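Local coordinates for DUF2019 domain-containing protein (Rhodopseudomonas palustris, PDB 2I9C), which is of unknown function but belongs to the DUF2019 family, whose all-helical fold is grouped with the tetratricopeptide-like repeat proteins, at residues Val15-Leu29 and Leu62-Gln76. Numbering follows the deposited sequence.
Sequences VALFAKVTVEQDDAL and LLSLFEYPNMQVRLQ. With ACT (acetate ion), chain B.
Gln72 reaches across to Gln25 and fits as a knob into the hole formed by Thr22, Gln25, Asp26 and Leu29. With CG anti to the backbone N (chi1 -173°) and a bend at chi2, its chain passes Thr22 CG2 and presents NE2 to Gln25 OE1 at 3.2 Å, a nearly straight bond in the carbonyl plane between amides turned 75° apart; its OE1 accepts from Gln104. Farther along, the Phe18 ring carries Leu62 CD2 over one face, 3.9 Å from the ring centroid, while Leu65 CD1 approaches obliquely. On the Tyr68 side of the contact, Val23 CG2 packs against Tyr68 CE2 (3.5 Å) and Val73 CG2. Asn70 does double duty: OD1 caps the following helix by accepting from Val73 N at 3.2 Å, and ND2 makes a weak bond to Asp26 OD2. That carboxylate oxygen also takes a water that bridges to Met71 N. Without the amide, as with an alanine here, Val73 N would probably lose its capping acceptor and Asp26 OD2 its weak bond. Met44 of helix 34-53 backs Phe18, Thr22 and Gln76. The arrangement joins a 3-10 segment, 62-65, and an N-capped helix, 71-76, to helix 15-29, the two helices' axes 121° apart, in the buried core of an all-helical domain.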
ATOM      1  N   VAL A  15       3.243  -9.214   6.055  1.00 27.45           N
ATOM      2  CA  VAL A  15       3.372  -7.785   6.413  1.00 27.69           C
ATOM      3  C   VAL A  15       4.824  -7.295   6.308  1.00 26.74           C
ATOM      4  O   VAL A  15       5.091  -6.219   5.758  1.00 26.34           O
ATOM      5  CB  VAL A  15       2.754  -7.451   7.804  1.00 28.28           C
ATOM      6  CG1 VAL A  15       2.942  -5.968   8.142  1.00 28.52           C
ATOM      7  CG2 VAL A  15       1.256  -7.713   7.773  1.00 29.26           C
ATOM      8  N   ALA A  16       5.759  -8.092   6.846  1.00 26.57           N
ATOM      9  CA  ALA A  16       7.167  -7.713   6.835  1.00 26.60           C
ATOM     10  C   ALA A  16       7.606  -7.665   5.370  1.00 26.99           C
ATOM     11  O   ALA A  16       8.346  -6.780   4.984  1.00 26.14           O
ATOM     12  CB  ALA A  16       8.051  -8.717   7.658  1.00 25.59           C
ATOM     13  N   LEU A  17       7.190  -8.650   4.555  1.00 27.73           N
ATOM     14  CA  LEU A  17       7.645  -8.644   3.150  1.00 27.54           C
ATOM     15  C   LEU A  17       6.997  -7.481   2.369  1.00 27.22           C
ATOM     16  O   LEU A  17       7.636  -6.855   1.535  1.00 26.07           O
ATOM     17  CB  LEU A  17       7.353  -9.989   2.468  1.00 27.40           C
ATOM     18  CG  LEU A  17       7.861 -10.126   1.030  1.00 26.09           C
ATOM     19  CD1 LEU A  17       9.454 -10.122   1.000  1.00 27.21           C
ATOM     20  CD2 LEU A  17       7.277 -11.451   0.412  1.00 27.94           C
ATOM     21  N   PHE A  18       5.730  -7.200   2.649  1.00 27.38           N
ATOM     22  CA  PHE A  18       5.068  -6.036   2.059  1.00 28.15           C
ATOM     23  C   PHE A  18       5.934  -4.771   2.315  1.00 28.21           C
ATOM     24  O   PHE A  18       6.168  -3.974   1.402  1.00 27.99           O
ATOM     25  CB  PHE A  18       3.664  -5.863   2.670  1.00 27.65           C
ATOM     26  CG  PHE A  18       2.852  -4.708   2.069  1.00 29.25           C
ATOM     27  CD1 PHE A  18       1.858  -4.947   1.114  1.00 29.84           C
ATOM     28  CD2 PHE A  18       3.090  -3.399   2.473  1.00 31.73           C
ATOM     29  CE1 PHE A  18       1.100  -3.891   0.589  1.00 28.50           C
ATOM     30  CE2 PHE A  18       2.363  -2.333   1.959  1.00 27.28           C
ATOM     31  CZ  PHE A  18       1.361  -2.581   1.019  1.00 29.06           C
ATOM     32  N   ALA A  19       6.366  -4.550   3.556  1.00 26.82           N
ATOM     33  CA  ALA A  19       7.156  -3.350   3.831  1.00 27.27           C
ATOM     34  C   ALA A  19       8.519  -3.358   3.092  1.00 27.72           C
ATOM     35  O   ALA A  19       8.958  -2.325   2.573  1.00 26.22           O
ATOM     36  CB  ALA A  19       7.375  -3.159   5.373  1.00 26.69           C
ATOM     37  N   LYS A  20       9.182  -4.519   3.067  1.00 28.40           N
ATOM     38  CA  LYS A  20      10.487  -4.639   2.391  0.50 28.63           C
ATOM     39  C   LYS A  20      10.354  -4.332   0.903  1.00 28.18           C
ATOM     40  O   LYS A  20      11.162  -3.595   0.362  1.00 27.73           O
ATOM     41  CB  LYS A  20      11.138  -6.025   2.618  0.50 28.77           C
ATOM     42  CG  LYS A  20      12.588  -6.163   2.081  0.50 28.16           C
ATOM     43  CD  LYS A  20      13.113  -7.596   2.139  0.50 28.92           C
ATOM     44  CE  LYS A  20      14.629  -7.599   2.373  0.50 32.52           C
ATOM     45  NZ  LYS A  20      15.353  -8.355   1.313  0.50 32.61           N
ATOM     46  N   VAL A  21       9.344  -4.897   0.240  1.00 28.95           N
ATOM     47  CA  VAL A  21       9.220  -4.664  -1.213  1.00 29.14           C
ATOM     48  C   VAL A  21       8.785  -3.230  -1.570  1.00 27.59           C
ATOM     49  O   VAL A  21       9.137  -2.707  -2.615  1.00 27.97           O
ATOM     50  CB  VAL A  21       8.345  -5.760  -1.982  1.00 29.27           C
ATOM     51  CG1 VAL A  21       8.735  -7.118  -1.589  1.00 29.86           C
ATOM     52  CG2 VAL A  21       6.892  -5.567  -1.721  1.00 30.85           C
ATOM     53  N   THR A  22       8.018  -2.596  -0.704  1.00 28.91           N
ATOM     54  CA  THR A  22       7.581  -1.242  -0.928  0.50 28.67           C
ATOM     55  C   THR A  22       8.676  -0.192  -0.598  1.00 29.68           C
ATOM     56  O   THR A  22       8.778   0.859  -1.262  1.00 30.81           O
ATOM     57  CB  THR A  22       6.268  -1.084  -0.188  0.50 28.85           C
ATOM     58  OG1 THR A  22       5.441  -2.204  -0.565  0.50 27.82           O
ATOM     59  CG2 THR A  22       5.573   0.199  -0.548  0.50 29.02           C
ATOM     60  N   VAL A  23       9.519  -0.486   0.397  1.00 29.26           N
ATOM     61  CA  VAL A  23      10.780   0.298   0.569  1.00 28.69           C
ATOM     62  C   VAL A  23      11.609   0.209  -0.724  1.00 29.77           C
ATOM     63  O   VAL A  23      12.103   1.204  -1.248  1.00 29.03           O
ATOM     64  CB  VAL A  23      11.593  -0.250   1.769  1.00 29.83           C
ATOM     65  CG1 VAL A  23      13.066   0.179   1.711  1.00 29.24           C
ATOM     66  CG2 VAL A  23      10.949   0.235   3.093  1.00 26.56           C
ATOM     67  N   GLU A  24      11.781  -1.004  -1.241  1.00 30.74           N
ATOM     68  CA  GLU A  24      12.511  -1.169  -2.476  1.00 32.44           C
ATOM     69  C   GLU A  24      11.826  -0.508  -3.676  1.00 30.76           C
ATOM     70  O   GLU A  24      12.522  -0.035  -4.562  1.00 31.04           O
ATOM     71  CB  GLU A  24      12.817  -2.635  -2.731  1.00 33.14           C
ATOM     72  CG  GLU A  24      13.829  -3.194  -1.700  1.00 35.89           C
ATOM     73  CD  GLU A  24      14.136  -4.684  -1.915  1.00 38.77           C
ATOM     74  OE1 GLU A  24      14.074  -5.153  -3.084  1.00 42.27           O
ATOM     75  OE2 GLU A  24      14.433  -5.382  -0.902  1.00 43.68           O
ATOM     76  N   GLN A  25      10.492  -0.447  -3.700  1.00 30.57           N
ATOM     77  CA  GLN A  25       9.771   0.417  -4.682  1.00 30.33           C
ATOM     78  C   GLN A  25      10.237   1.861  -4.626  1.00 30.56           C
ATOM     79  O   GLN A  25      10.615   2.453  -5.647  1.00 31.21           O
ATOM     80  CB  GLN A  25       8.248   0.379  -4.502  1.00 29.64           C
ATOM     81  CG  GLN A  25       7.566  -0.936  -4.983  1.00 28.50           C
ATOM     82  CD  GLN A  25       6.122  -0.962  -4.546  1.00 30.71           C
ATOM     83  OE1 GLN A  25       5.533   0.082  -4.345  1.00 33.90           O
ATOM     84  NE2 GLN A  25       5.564  -2.137  -4.337  1.00 31.72           N
ATOM     85  N   ASP A  26      10.256   2.412  -3.428  1.00 31.31           N
ATOM     86  CA  ASP A  26      10.717   3.762  -3.205  1.00 32.12           C
ATOM     87  C   ASP A  26      12.141   3.906  -3.737  1.00 31.88           C
ATOM     88  O   ASP A  26      12.411   4.818  -4.501  1.00 33.18           O
ATOM     89  CB  ASP A  26      10.685   4.092  -1.702  1.00 30.99           C
ATOM     90  CG  ASP A  26      10.795   5.568  -1.436  1.00 34.82           C
ATOM     91  OD1 ASP A  26      10.152   6.341  -2.191  1.00 36.57           O
ATOM     92  OD2 ASP A  26      11.503   5.963  -0.465  1.00 36.26           O
ATOM     93  N   ASP A  27      13.033   2.999  -3.355  1.00 32.89           N
ATOM     94  CA  ASP A  27      14.433   3.009  -3.820  1.00 33.69           C
ATOM     95  C   ASP A  27      14.485   3.006  -5.348  1.00 34.79           C
ATOM     96  O   ASP A  27      15.261   3.757  -5.971  1.00 33.60           O
ATOM     97  CB  ASP A  27      15.185   1.757  -3.330  1.00 34.09           C
ATOM     98  CG  ASP A  27      15.486   1.749  -1.809  1.00 37.86           C
ATOM     99  OD1 ASP A  27      15.331   2.818  -1.179  1.00 38.46           O
ATOM    100  OD2 ASP A  27      15.920   0.658  -1.290  1.00 38.34           O
ATOM    101  N   ALA A  28      13.686   2.123  -5.952  1.00 35.10           N
ATOM    102  CA  ALA A  28      13.661   1.948  -7.417  1.00 35.42           C
ATOM    103  C   ALA A  28      13.275   3.236  -8.168  1.00 36.34           C
ATOM    104  O   ALA A  28      13.978   3.673  -9.111  1.00 36.23           O
ATOM    105  CB  ALA A  28      12.710   0.783  -7.799  1.00 34.67           C
ATOM    106  N   LEU A  29      12.159   3.824  -7.767  1.00 36.63           N
ATOM    107  CA  LEU A  29      11.705   5.116  -8.280  1.00 38.35           C
ATOM    108  C   LEU A  29      12.792   6.201  -8.238  1.00 38.58           C
ATOM    109  O   LEU A  29      13.012   6.902  -9.235  1.00 38.41           O
ATOM    110  CB  LEU A  29      10.497   5.600  -7.478  1.00 38.26           C
ATOM    111  CG  LEU A  29       9.131   4.918  -7.672  1.00 41.60           C
ATOM    112  CD1 LEU A  29       8.101   5.374  -6.629  1.00 43.01           C
ATOM    113  CD2 LEU A  29       8.560   5.122  -9.122  1.00 44.52           C
ATOM    114  N   LEU A  62      -2.077  -4.663   7.573  1.00 27.33           N
ATOM    115  CA  LEU A  62      -1.203  -3.611   6.996  1.00 28.04           C
ATOM    116  C   LEU A  62      -1.331  -2.255   7.689  1.00 28.42           C
ATOM    117  O   LEU A  62      -0.510  -1.348   7.481  1.00 27.75           O
ATOM    118  CB  LEU A  62      -1.475  -3.427   5.478  1.00 26.43           C
ATOM    119  CG  LEU A  62      -1.254  -4.688   4.640  1.00 27.79           C
ATOM    120  CD1 LEU A  62      -1.858  -4.467   3.217  1.00 27.08           C
ATOM    121  CD2 LEU A  62       0.254  -5.035   4.631  1.00 27.14           C
ATOM    122  N   LEU A  63      -2.387  -2.100   8.482  1.00 28.34           N
ATOM    123  CA  LEU A  63      -2.563  -0.900   9.264  1.00 30.44           C
ATOM    124  C   LEU A  63      -1.323  -0.593  10.156  1.00 31.47           C
ATOM    125  O   LEU A  63      -1.025   0.580  10.390  1.00 32.72           O
ATOM    126  CB  LEU A  63      -3.859  -0.992  10.097  1.00 30.75           C
ATOM    127  CG  LEU A  63      -5.254  -0.908   9.433  1.00 29.15           C
ATOM    128  CD1 LEU A  63      -6.341  -1.133  10.491  1.00 30.38           C
ATOM    129  CD2 LEU A  63      -5.488   0.488   8.803  1.00 26.07           C
ATOM    130  N   SER A  64      -0.613  -1.627  10.636  1.00 31.68           N
ATOM    131  CA  SER A  64       0.640  -1.460  11.430  1.00 33.49           C
ATOM    132  C   SER A  64       1.723  -0.683  10.692  1.00 33.29           C
ATOM    133  O   SER A  64       2.655  -0.156  11.304  1.00 35.63           O
ATOM    134  CB  SER A  64       1.237  -2.816  11.737  1.00 34.44           C
ATOM    135  OG  SER A  64       0.484  -3.467  12.743  1.00 41.35           O
ATOM    136  N   LEU A  65       1.619  -0.635   9.370  1.00 31.56           N
ATOM    137  CA  LEU A  65       2.604   0.030   8.575  1.00 30.75           C
ATOM    138  C   LEU A  65       2.409   1.524   8.390  1.00 30.93           C
ATOM    139  O   LEU A  65       3.217   2.141   7.720  1.00 32.31           O
ATOM    140  CB  LEU A  65       2.655  -0.632   7.204  1.00 29.20           C
ATOM    141  CG  LEU A  65       3.030  -2.113   7.203  1.00 29.17           C
ATOM    142  CD1 LEU A  65       3.123  -2.571   5.697  1.00 28.28           C
ATOM    143  CD2 LEU A  65       4.358  -2.415   7.931  1.00 27.49           C
ATOM    144  N   PHE A  66       1.317   2.098   8.918  1.00 31.21           N
ATOM    145  CA  PHE A  66       1.048   3.552   8.752  1.00 30.29           C
ATOM    146  C   PHE A  66       2.122   4.400   9.440  1.00 29.48           C
ATOM    147  O   PHE A  66       2.263   5.572   9.086  1.00 30.25           O
ATOM    148  CB  PHE A  66      -0.304   3.933   9.353  1.00 29.25           C
ATOM    149  CG  PHE A  66      -1.519   3.587   8.482  1.00 28.25           C
ATOM    150  CD1 PHE A  66      -1.425   2.715   7.402  1.00 26.70           C
ATOM    151  CD2 PHE A  66      -2.791   4.101   8.820  1.00 27.97           C
ATOM    152  CE1 PHE A  66      -2.555   2.369   6.682  1.00 28.00           C
ATOM    153  CE2 PHE A  66      -3.942   3.791   8.043  1.00 28.98           C
ATOM    154  CZ  PHE A  66      -3.829   2.928   6.983  1.00 25.73           C
ATOM    155  N   GLU A  67       2.802   3.856  10.462  1.00 28.02           N
ATOM    156  CA  GLU A  67       3.917   4.559  11.126  1.00 28.55           C
ATOM    157  C   GLU A  67       5.302   4.153  10.564  1.00 27.43           C
ATOM    158  O   GLU A  67       6.322   4.692  10.964  1.00 26.73           O
ATOM    159  CB  GLU A  67       3.868   4.400  12.655  1.00 29.55           C
ATOM    160  CG  GLU A  67       2.574   4.919  13.243  1.00 33.01           C
ATOM    161  CD  GLU A  67       2.535   4.769  14.737  1.00 37.31           C
ATOM    162  OE1 GLU A  67       3.572   4.407  15.299  1.00 39.39           O
ATOM    163  OE2 GLU A  67       1.473   4.992  15.339  1.00 39.53           O
ATOM    164  N   TYR A  68       5.319   3.241   9.601  1.00 27.32           N
ATOM    165  CA  TYR A  68       6.588   2.778   8.981  1.00 27.25           C
ATOM    166  C   TYR A  68       7.377   4.005   8.402  1.00 26.84           C
ATOM    167  O   TYR A  68       6.787   4.810   7.715  1.00 26.45           O
ATOM    168  CB  TYR A  68       6.311   1.701   7.892  1.00 27.21           C
ATOM    169  CG  TYR A  68       7.585   1.003   7.474  1.00 26.87           C
ATOM    170  CD1 TYR A  68       7.952  -0.224   8.064  1.00 28.05           C
ATOM    171  CD2 TYR A  68       8.488   1.622   6.594  1.00 24.78           C
ATOM    172  CE1 TYR A  68       9.156  -0.834   7.772  1.00 26.30           C
ATOM    173  CE2 TYR A  68       9.726   1.027   6.304  1.00 26.48           C
ATOM    174  CZ  TYR A  68      10.023  -0.208   6.873  1.00 29.33           C
ATOM    175  OH  TYR A  68      11.181  -0.803   6.568  1.00 30.02           O
ATOM    176  N   PRO A  69       8.706   4.133   8.700  1.00 27.49           N
ATOM    177  CA  PRO A  69       9.460   5.308   8.235  1.00 26.30           C
ATOM    178  C   PRO A  69       9.823   5.238   6.730  1.00 26.80           C
ATOM    179  O   PRO A  69      11.010   5.196   6.346  1.00 27.18           O
ATOM    180  CB  PRO A  69      10.714   5.283   9.132  1.00 26.43           C
ATOM    181  CG  PRO A  69      10.980   3.801   9.342  1.00 27.64           C
ATOM    182  CD  PRO A  69       9.560   3.222   9.522  1.00 26.08           C
ATOM    183  N   ASN A  70       8.811   5.225   5.870  1.00 25.53           N
ATOM    184  CA  ASN A  70       9.032   5.286   4.441  1.00 26.29           C
ATOM    185  C   ASN A  70       7.699   5.704   3.828  1.00 25.84           C
ATOM    186  O   ASN A  70       6.661   5.149   4.169  1.00 27.21           O
ATOM    187  CB  ASN A  70       9.538   3.957   3.857  1.00 24.97           C
ATOM    188  CG  ASN A  70       9.818   4.054   2.363  1.00 26.74           C
ATOM    189  OD1 ASN A  70       8.890   4.074   1.556  1.00 26.53           O
ATOM    190  ND2 ASN A  70      11.098   4.055   1.981  1.00 25.17           N
HETATM  191  N   MSE A  71       7.716   6.713   2.984  1.00 24.90           N
HETATM  192  CA  MSE A  71       6.445   7.318   2.543  1.00 26.72           C
HETATM  193  C   MSE A  71       5.754   6.422   1.525  1.00 26.64           C
HETATM  194  O   MSE A  71       4.503   6.383   1.449  1.00 27.98           O
HETATM  195  CB  MSE A  71       6.677   8.705   1.926  1.00 26.46           C
HETATM  196  CG  MSE A  71       5.385   9.551   1.802  1.00 26.38           C
HETATM  197 SE   MSE A  71       4.609   9.875   3.668  1.00 37.21          SE
HETATM  198  CE  MSE A  71       5.779  11.326   4.334  1.00 24.50           C
ATOM    199  N   GLN A  72       6.542   5.711   0.730  1.00 26.83           N
ATOM    200  CA  GLN A  72       5.948   4.745  -0.183  1.00 27.18           C
ATOM    201  C   GLN A  72       5.214   3.618   0.569  1.00 27.72           C
ATOM    202  O   GLN A  72       4.148   3.173   0.136  1.00 28.03           O
ATOM    203  CB  GLN A  72       7.011   4.179  -1.151  1.00 27.79           C
ATOM    204  CG  GLN A  72       6.428   3.241  -2.297  1.00 27.15           C
ATOM    205  CD  GLN A  72       5.651   4.009  -3.360  1.00 30.97           C
ATOM    206  OE1 GLN A  72       5.591   5.240  -3.327  1.00 31.85           O
ATOM    207  NE2 GLN A  72       5.089   3.277  -4.342  1.00 30.20           N
ATOM    208  N   VAL A  73       5.810   3.128   1.668  1.00 27.06           N
ATOM    209  CA  VAL A  73       5.186   2.091   2.486  1.00 26.70           C
ATOM    210  C   VAL A  73       3.855   2.640   3.025  1.00 26.38           C
ATOM    211  O   VAL A  73       2.830   1.982   2.916  1.00 26.08           O
ATOM    212  CB  VAL A  73       6.131   1.604   3.638  1.00 26.55           C
ATOM    213  CG1 VAL A  73       5.470   0.535   4.508  1.00 27.68           C
ATOM    214  CG2 VAL A  73       7.401   0.979   3.017  1.00 22.79           C
ATOM    215  N   ARG A  74       3.893   3.833   3.610  1.00 25.56           N
ATOM    216  CA  ARG A  74       2.702   4.418   4.195  1.00 25.82           C
ATOM    217  C   ARG A  74       1.596   4.594   3.155  1.00 25.02           C
ATOM    218  O   ARG A  74       0.431   4.313   3.456  1.00 25.68           O
ATOM    219  CB  ARG A  74       3.039   5.776   4.831  1.00 24.00           C
ATOM    220  CG  ARG A  74       3.967   5.661   6.053  1.00 25.34           C
ATOM    221  CD  ARG A  74       4.054   7.013   6.803  1.00 25.34           C
ATOM    222  NE  ARG A  74       4.920   6.888   7.991  1.00 25.23           N
ATOM    223  CZ  ARG A  74       4.968   7.742   9.002  1.00 27.10           C
ATOM    224  NH1 ARG A  74       4.194   8.813   9.024  1.00 26.22           N
ATOM    225  NH2 ARG A  74       5.801   7.524  10.024  1.00 26.11           N
ATOM    226  N   LEU A  75       1.963   5.122   1.976  1.00 25.01           N
ATOM    227  CA  LEU A  75       1.025   5.349   0.864  1.00 25.27           C
ATOM    228  C   LEU A  75       0.347   4.059   0.420  1.00 25.81           C
ATOM    229  O   LEU A  75      -0.877   3.964   0.313  1.00 25.44           O
ATOM    230  CB  LEU A  75       1.733   5.984  -0.363  1.00 25.67           C
ATOM    231  CG  LEU A  75       0.887   6.073  -1.651  1.00 26.20           C
ATOM    232  CD1 LEU A  75      -0.232   7.062  -1.512  1.00 22.98           C
ATOM    233  CD2 LEU A  75       1.829   6.522  -2.779  1.00 27.58           C
ATOM    234  N   GLN A  76       1.154   3.054   0.152  1.00 26.25           N
ATOM    235  CA  GLN A  76       0.631   1.803  -0.356  0.50 26.54           C
ATOM    236  C   GLN A  76      -0.225   1.094   0.686  1.00 26.93           C
ATOM    237  O   GLN A  76      -1.217   0.497   0.348  1.00 26.75           O
ATOM    238  CB  GLN A  76       1.760   0.898  -0.867  0.50 26.90           C
ATOM    239  CG  GLN A  76       2.354   1.402  -2.212  0.50 27.83           C
ATOM    240  CD  GLN A  76       1.279   1.745  -3.220  0.50 28.07           C
ATOM    241  OE1 GLN A  76       0.463   0.907  -3.563  0.50 28.75           O
ATOM    242  NE2 GLN A  76       1.273   2.988  -3.692  0.50 25.46           N
TER
HETATM  243  C   ACT B 124       2.611  11.238   7.100  1.00 30.10           C
HETATM  244  O   ACT B 124       2.379   9.983   6.930  1.00 26.02           O
HETATM  245  OXT ACT B 124       2.871  11.888   8.254  1.00 27.92           O
HETATM  246  CH3 ACT B 124       2.494  11.907   5.834  1.00 31.62           C
HETATM  247  O   HOH W   1      10.263   7.527   1.799  1.00 21.39           O